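Local structure of elastinolytic metalloprotease (Pseudoalteromonas sp. CF6-2, 6IK4) at residues Val56-Ser61 / Tyr85-Thr90; Asn139-Val144 / Tyr157-Gly162. The protein is a zinc-dependent metalloprotease that probably acts as a metalloendopeptidase, able to degrade elastin, through the M23-family part present here. All blocks are in the same frame, centred on the assembly; numbering follows the deposited sequence. Where two conformers were deposited one is given.

Interaction 1. Residues Val56-Ser61 / Tyr85-Thr90; sequences VITRFS and YNNGDT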
loop_
_atom_site.group_PDB
_atom_site.type_symbol
_atom_site.label_atom_id
_atom_site.label_comp_id
_atom_site.label_asym_id
_atom_site.label_seq_id
_atom_site.Cartn_x
_atom_site.Cartn_y
_atom_site.Cartn_z
ATOM N N VAL A 56 13.138 4.598 8.222
ATOM C CA VAL A 56 13.516 3.636 9.255
ATOM C C VAL A 56 12.421 2.589 9.387
ATOM O O VAL A 56 11.226 2.916 9.368
ATOM C CB VAL A 56 13.761 4.347 10.603
ATOM C CG1 VAL A 56 14.257 3.358 11.649
ATOM C CG2 VAL A 56 14.782 5.466 10.419
ATOM N N ILE A 57 12.829 1.327 9.546
ATOM C CA ILE A 57 11.910 0.196 9.590
ATOM C C ILE A 57 11.376 -0.002 11.000
ATOM O O ILE A 57 12.126 0.075 11.984
ATOM C CB ILE A 57 12.626 -1.082 9.109
ATOM C CG1 ILE A 57 12.955 -1.000 7.618
ATOM C CG2 ILE A 57 11.820 -2.345 9.473
ATOM C CD1 ILE A 57 11.737 -1.133 6.712
ATOM N N THR A 58 10.078 -0.291 11.099
ATOM C CA THR A 58 9.494 -0.935 12.271
ATOM C C THR A 58 8.867 -2.236 11.799
ATOM O O THR A 58 8.051 -2.221 10.874
ATOM C CB THR A 58 8.439 -0.050 12.943
ATOM O OG1 THR A 58 9.001 1.229 13.256
ATOM C CG2 THR A 58 7.931 -0.712 14.227
ATOM N N ARG A 59 9.262 -3.362 12.400
ATOM C CA ARG A 59 8.709 -4.675 12.062
ATOM C C ARG A 59 7.804 -5.111 13.204
ATOM O O ARG A 59 8.285 -5.429 14.296
ATOM C CB ARG A 59 9.808 -5.711 11.814
ATOM C CG ARG A 59 9.278 -7.137 11.559
ATOM C CD ARG A 59 10.401 -8.176 11.577
ATOM N NE ARG A 59 9.906 -9.556 11.508
ATOM C CZ ARG A 59 9.368 -10.223 12.529
ATOM N NH1 ARG A 59 9.237 -9.644 13.712
ATOM N NH2 ARG A 59 8.954 -11.476 12.367
ATOM N N PHE A 60 6.493 -5.128 12.955
ATOM C CA PHE A 60 5.557 -5.447 14.027
ATOM C C PHE A 60 5.373 -6.947 14.195
ATOM O O PHE A 60 5.084 -7.412 15.301
ATOM C CB PHE A 60 4.208 -4.775 13.774
ATOM C CG PHE A 60 4.258 -3.271 13.844
ATOM C CD1 PHE A 60 4.320 -2.628 15.065
ATOM C CD2 PHE A 60 4.238 -2.501 12.687
ATOM C CE1 PHE A 60 4.371 -1.244 15.144
ATOM C CE2 PHE A 60 4.282 -1.114 12.759
ATOM C CZ PHE A 60 4.348 -0.487 13.994
ATOM N N SER A 61 5.551 -7.709 13.126
ATOM C CA SER A 61 5.291 -9.143 13.107
ATOM C C SER A 61 5.854 -9.659 11.796
ATOM O O SER A 61 6.400 -8.893 10.999
ATOM C CB SER A 61 3.801 -9.443 13.225
ATOM O OG SER A 61 3.135 -9.021 12.041
ATOM N N TYR A 85 13.805 -7.004 6.684
ATOM C CA TYR A 85 14.399 -5.993 7.550
ATOM C C TYR A 85 13.829 -6.106 8.956
ATOM O O TYR A 85 12.749 -6.667 9.177
ATOM C CB TYR A 85 14.187 -4.583 6.970
ATOM C CG TYR A 85 14.926 -4.457 5.665
ATOM C CD1 TYR A 85 16.294 -4.216 5.652
ATOM C CD2 TYR A 85 14.283 -4.655 4.451
ATOM C CE1 TYR A 85 16.999 -4.152 4.465
ATOM C CE2 TYR A 85 14.984 -4.580 3.261
ATOM C CZ TYR A 85 16.338 -4.334 3.271
ATOM O OH TYR A 85 17.056 -4.267 2.092
ATOM N N ASN A 86 14.583 -5.565 9.905
ATOM C CA ASN A 86 14.251 -5.568 11.322
ATOM C C ASN A 86 14.210 -4.139 11.844
ATOM O O ASN A 86 14.651 -3.205 11.172
ATOM C CB ASN A 86 15.269 -6.394 12.117
ATOM C CG ASN A 86 15.113 -7.870 11.884
ATOM O OD1 ASN A 86 14.183 -8.486 12.396
ATOM N ND2 ASN A 86 16.026 -8.454 11.114
ATOM N N ASN A 87 13.679 -3.991 13.063
ATOM C CA ASN A 87 13.543 -2.684 13.704
ATOM C C ASN A 87 14.844 -1.899 13.621
ATOM O O ASN A 87 15.923 -2.436 13.880
ATOM C CB ASN A 87 13.145 -2.845 15.176
ATOM C CG ASN A 87 11.706 -3.270 15.358
ATOM O OD1 ASN A 87 10.842 -2.963 14.541
ATOM N ND2 ASN A 87 11.436 -3.972 16.453
ATOM N N GLY A 88 14.739 -0.627 13.248
ATOM C CA GLY A 88 15.891 0.251 13.197
ATOM C C GLY A 88 16.667 0.233 11.899
ATOM O O GLY A 88 17.495 1.130 11.683
ATOM N N ASP A 89 16.443 -0.753 11.030
ATOM C CA ASP A 89 17.105 -0.763 9.732
ATOM C C ASP A 89 16.643 0.431 8.902
ATOM O O ASP A 89 15.543 0.960 9.094
ATOM C CB ASP A 89 16.805 -2.063 8.972
ATOM C CG ASP A 89 17.538 -3.269 9.551
ATOM O OD1 ASP A 89 18.514 -3.065 10.316
ATOM O OD2 ASP A 89 17.128 -4.420 9.248
ATOM N N THR A 90 17.501 0.864 7.981
ATOM C CA THR A 90 17.197 1.947 7.057
ATOM C C THR A 90 17.010 1.375 5.656
ATOM O O THR A 90 17.768 0.494 5.236
ATOM C CB THR A 90 18.318 3.000 7.075
ATOM O OG1 THR A 90 18.299 3.698 8.332
ATOM C CG2 THR A 90 18.157 4.004 5.950
#
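The side-chain oxygen OD1 of Asn87 accepts the backbone N-H of Arg59 at 2.7 Å (N to OD1), a nearly straight bond whose donor lies tilted from the amide plane. The CG of Asn87 sits beside its own backbone N (chi1 -73°), which brings the amide back over the strand although the CB leaves in the other direction. The side chain so adds a third hydrogen bond to the two that link the backbones. Those two flank Ile57: its N donates to Asp89 O at 2.8 Å, and Gly88 N donates to Ile57 O at 3.0 Å. Both come from a type II beta turn, Asn86 to Asp89, closed by Asp89 N on Asn86 O; Gly88, with phi 87°, takes the turn position where glycine is favoured. A second clasp holds the turn's mouth, a nearly straight hydrogen bond from Asn86 N to Asp89 OD2 (2.9 Å), met from above the carboxylate plane. The buried Ile57 packs against the turn and the residue before it, with CG1 3.8 Å from Tyr85 CB and CG2 close to Asn86 O. Val56 and Thr90 form an antiparallel non-hydrogen-bonded pair, beginning the match between strands 55-61 and 90-91. On its other edge strand 55-61 pairs with strand 64-68, whose Ile65 and Val67, together with Val91, pack against Ile57.

Interaction 2. Residues Asn139-Val144 / Tyr157-Gly162; sequences NYRIDV and YFERNG
Asn139 O and Glu159 O are bridged by a water that donates to both, just before the strands pair. Next, Tyr140 offers a ring face to Arg160: the guanidinium lies flat on it, centres 4.1 Å apart and planes at 21°, while Tyr140 CD1 touches Phe158 CB at 3.5 Å. The polar ends are held by other groups, Tyr140 OH by Tyr172 O and Arg160 NH1 by Ser138 O and Arg173 O. Arg141 and Glu159 form an antiparallel hydrogen-bonded pair. The Arg141 side chain, bent at chi3 (70°), turns its guanidinium edge to a salt-bridge network: NH1 reaches Asp143 OD2 at 3.0 Å and also bonds Asn134, whereas NH2 shares that oxygen and makes weak bonds to Glu159 OE1 at 3.4 Å and Tyr157 OH at 3.1 Å. A second water links Arg141 NE to Glu159 OE2. Ile142 lies alongside Phe158 on the face opposite these charges. Asp143 pairs with Tyr157 through two backbone bonds, its CB over the Tyr157 ring, 3.7 Å from the centroid. Between the central strands of a four-stranded antiparallel sheet, one guanidinium edge thus serves two carboxylates, which would be expected to keep them ionised, Asp143 more than the weakly held Glu159.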
loop_
_atom_site.group_PDB
_atom_site.type_symbol
_atom_site.label_atom_id
_atom_site.label_comp_id
_atom_site.label_asym_id
_atom_site.label_seq_id
_atom_site.Cartn_x
_atom_site.Cartn_y
_atom_site.Cartn_z
ATOM N N ASN A 139 3.231 10.814 -8.624
ATOM C CA ASN A 139 2.626 11.998 -9.232
ATOM C C ASN A 139 1.132 11.845 -9.507
ATOM O O ASN A 139 0.526 12.791 -10.011
ATOM C CB ASN A 139 3.326 12.420 -10.536
ATOM C CG ASN A 139 4.804 12.715 -10.339
ATOM O OD1 ASN A 139 5.258 13.006 -9.233
ATOM N ND2 ASN A 139 5.559 12.645 -11.425
ATOM N N TYR A 140 0.516 10.692 -9.213
ATOM C CA TYR A 140 -0.945 10.612 -9.223
ATOM C C TYR A 140 -1.519 11.332 -8.013
ATOM O O TYR A 140 -1.071 11.105 -6.888
ATOM C CB TYR A 140 -1.427 9.170 -9.141
ATOM C CG TYR A 140 -1.190 8.313 -10.350
ATOM C CD1 TYR A 140 -2.127 8.260 -11.377
ATOM C CD2 TYR A 140 -0.068 7.505 -10.434
ATOM C CE1 TYR A 140 -1.933 7.446 -12.477
ATOM C CE2 TYR A 140 0.141 6.687 -11.537
ATOM C CZ TYR A 140 -0.794 6.664 -12.550
ATOM O OH TYR A 140 -0.586 5.860 -13.640
ATOM N N ARG A 141 -2.566 12.127 -8.216
ATOM C CA ARG A 141 -3.364 12.577 -7.082
ATOM C C ARG A 141 -4.369 11.488 -6.746
ATOM O O ARG A 141 -5.024 10.954 -7.643
ATOM C CB ARG A 141 -4.100 13.879 -7.399
ATOM C CG ARG A 141 -4.911 14.428 -6.212
ATOM C CD ARG A 141 -5.658 15.705 -6.579
ATOM N NE ARG A 141 -6.740 15.418 -7.510
ATOM C CZ ARG A 141 -7.954 15.001 -7.150
ATOM N NH1 ARG A 141 -8.268 14.827 -5.865
ATOM N NH2 ARG A 141 -8.860 14.764 -8.085
ATOM N N ILE A 142 -4.483 11.147 -5.463
ATOM C CA ILE A 142 -5.465 10.165 -5.010
ATOM C C ILE A 142 -6.747 10.896 -4.639
ATOM O O ILE A 142 -6.730 11.836 -3.834
ATOM C CB ILE A 142 -4.936 9.359 -3.809
ATOM C CG1 ILE A 142 -3.627 8.649 -4.171
ATOM C CG2 ILE A 142 -6.009 8.359 -3.322
ATOM C CD1 ILE A 142 -2.883 8.096 -2.950
ATOM N N ASP A 143 -7.857 10.478 -5.223
ATOM C CA ASP A 143 -9.160 11.030 -4.875
ATOM C C ASP A 143 -9.952 9.920 -4.201
ATOM O O ASP A 143 -10.291 8.929 -4.847
ATOM C CB ASP A 143 -9.890 11.550 -6.112
ATOM C CG ASP A 143 -11.074 12.418 -5.751
ATOM O OD1 ASP A 143 -12.039 11.888 -5.159
ATOM O OD2 ASP A 143 -11.031 13.630 -6.035
ATOM N N VAL A 144 -10.264 10.079 -2.917
ATOM C CA VAL A 144 -10.956 8.999 -2.210
ATOM C C VAL A 144 -12.451 9.033 -2.529
ATOM O O VAL A 144 -13.012 10.049 -2.948
ATOM C CB VAL A 144 -10.708 9.054 -0.693
ATOM C CG1 VAL A 144 -9.202 9.038 -0.389
ATOM C CG2 VAL A 144 -11.427 10.261 -0.042
ATOM N N TYR A 157 -10.496 7.597 -7.634
ATOM C CA TYR A 157 -9.598 7.408 -8.771
ATOM C C TYR A 157 -8.213 7.950 -8.439
ATOM O O TYR A 157 -8.011 8.649 -7.440
ATOM C CB TYR A 157 -10.136 8.089 -10.031
ATOM C CG TYR A 157 -10.483 9.546 -9.823
ATOM C CD1 TYR A 157 -9.533 10.543 -10.006
ATOM C CD2 TYR A 157 -11.765 9.923 -9.448
ATOM C CE1 TYR A 157 -9.843 11.896 -9.811
ATOM C CE2 TYR A 157 -12.096 11.273 -9.252
ATOM C CZ TYR A 157 -11.132 12.248 -9.442
ATOM O OH TYR A 157 -11.453 13.568 -9.249
ATOM N N PHE A 158 -7.256 7.585 -9.291
ATOM C CA PHE A 158 -5.931 8.180 -9.352
ATOM C C PHE A 158 -5.878 9.081 -10.580
ATOM O O PHE A 158 -6.292 8.667 -11.666
ATOM C CB PHE A 158 -4.853 7.103 -9.471
ATOM C CG PHE A 158 -4.873 6.086 -8.375
ATOM C CD1 PHE A 158 -5.724 4.991 -8.434
ATOM C CD2 PHE A 158 -4.013 6.204 -7.287
ATOM C CE1 PHE A 158 -5.731 4.039 -7.422
ATOM C CE2 PHE A 158 -4.019 5.253 -6.273
ATOM C CZ PHE A 158 -4.867 4.163 -6.348
ATOM N N GLU A 159 -5.353 10.295 -10.431
ATOM C CA GLU A 159 -5.354 11.248 -11.539
ATOM C C GLU A 159 -3.930 11.713 -11.834
ATOM O O GLU A 159 -3.231 12.193 -10.939
ATOM C CB GLU A 159 -6.257 12.441 -11.213
ATOM C CG GLU A 159 -6.587 13.297 -12.413
ATOM C CD GLU A 159 -7.053 14.684 -12.020
ATOM O OE1 GLU A 159 -8.106 14.801 -11.356
ATOM O OE2 GLU A 159 -6.357 15.660 -12.366
ATOM N N ARG A 160 -3.504 11.563 -13.086
ATOM C CA ARG A 160 -2.203 12.043 -13.533
ATOM C C ARG A 160 -2.342 12.521 -14.974
ATOM O O ARG A 160 -3.050 11.905 -15.769
ATOM C CB ARG A 160 -1.137 10.934 -13.420
ATOM C CG ARG A 160 0.307 11.397 -13.601
ATOM C CD ARG A 160 1.322 10.315 -13.156
ATOM N NE ARG A 160 1.348 9.182 -14.081
ATOM C CZ ARG A 160 2.149 8.123 -13.953
ATOM N NH1 ARG A 160 2.992 8.046 -12.931
ATOM N NH2 ARG A 160 2.109 7.139 -14.848
ATOM N N ASN A 161 -1.707 13.646 -15.297
ATOM C CA ASN A 161 -1.822 14.239 -16.629
ATOM C C ASN A 161 -3.275 14.514 -17.010
ATOM O O ASN A 161 -3.638 14.467 -18.186
ATOM C CB ASN A 161 -1.148 13.355 -17.679
ATOM C CG ASN A 161 0.351 13.262 -17.470
ATOM O OD1 ASN A 161 1.008 14.263 -17.186
ATOM N ND2 ASN A 161 0.896 12.058 -17.594
ATOM N N GLY A 162 -4.114 14.816 -16.023
ATOM C CA GLY A 162 -5.517 15.075 -16.279
ATOM C C GLY A 162 -6.336 13.863 -16.658
ATOM O O GLY A 162 -7.492 14.018 -17.065
HETATM O O HOH W 1 -1.639 14.658 -11.043
HETATM O O HOH W 2 -5.945 16.746 -9.977
#

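How the interactions relate
Followed from the N terminus, the chain first closes interaction 1: after 23 intervening residues, which include strands 64-68 and 73-81, it returns to strand 55-61 at 85-90. Only later does interaction 2 open, where 139-144 is met by 157-162 after a 12-residue connection without helix or strand. The two loops are thus in series, neither nesting nor crossing. Interaction 1 fastens a surface loop to the large antiparallel sheet of the M23 peptidase fold; interaction 2 joins the two middle strands of a separate four-stranded sheet near the C terminus. They lie on opposite sides of the chain's centre, with centres about 30 Å apart and nearest atoms about 19 Å apart.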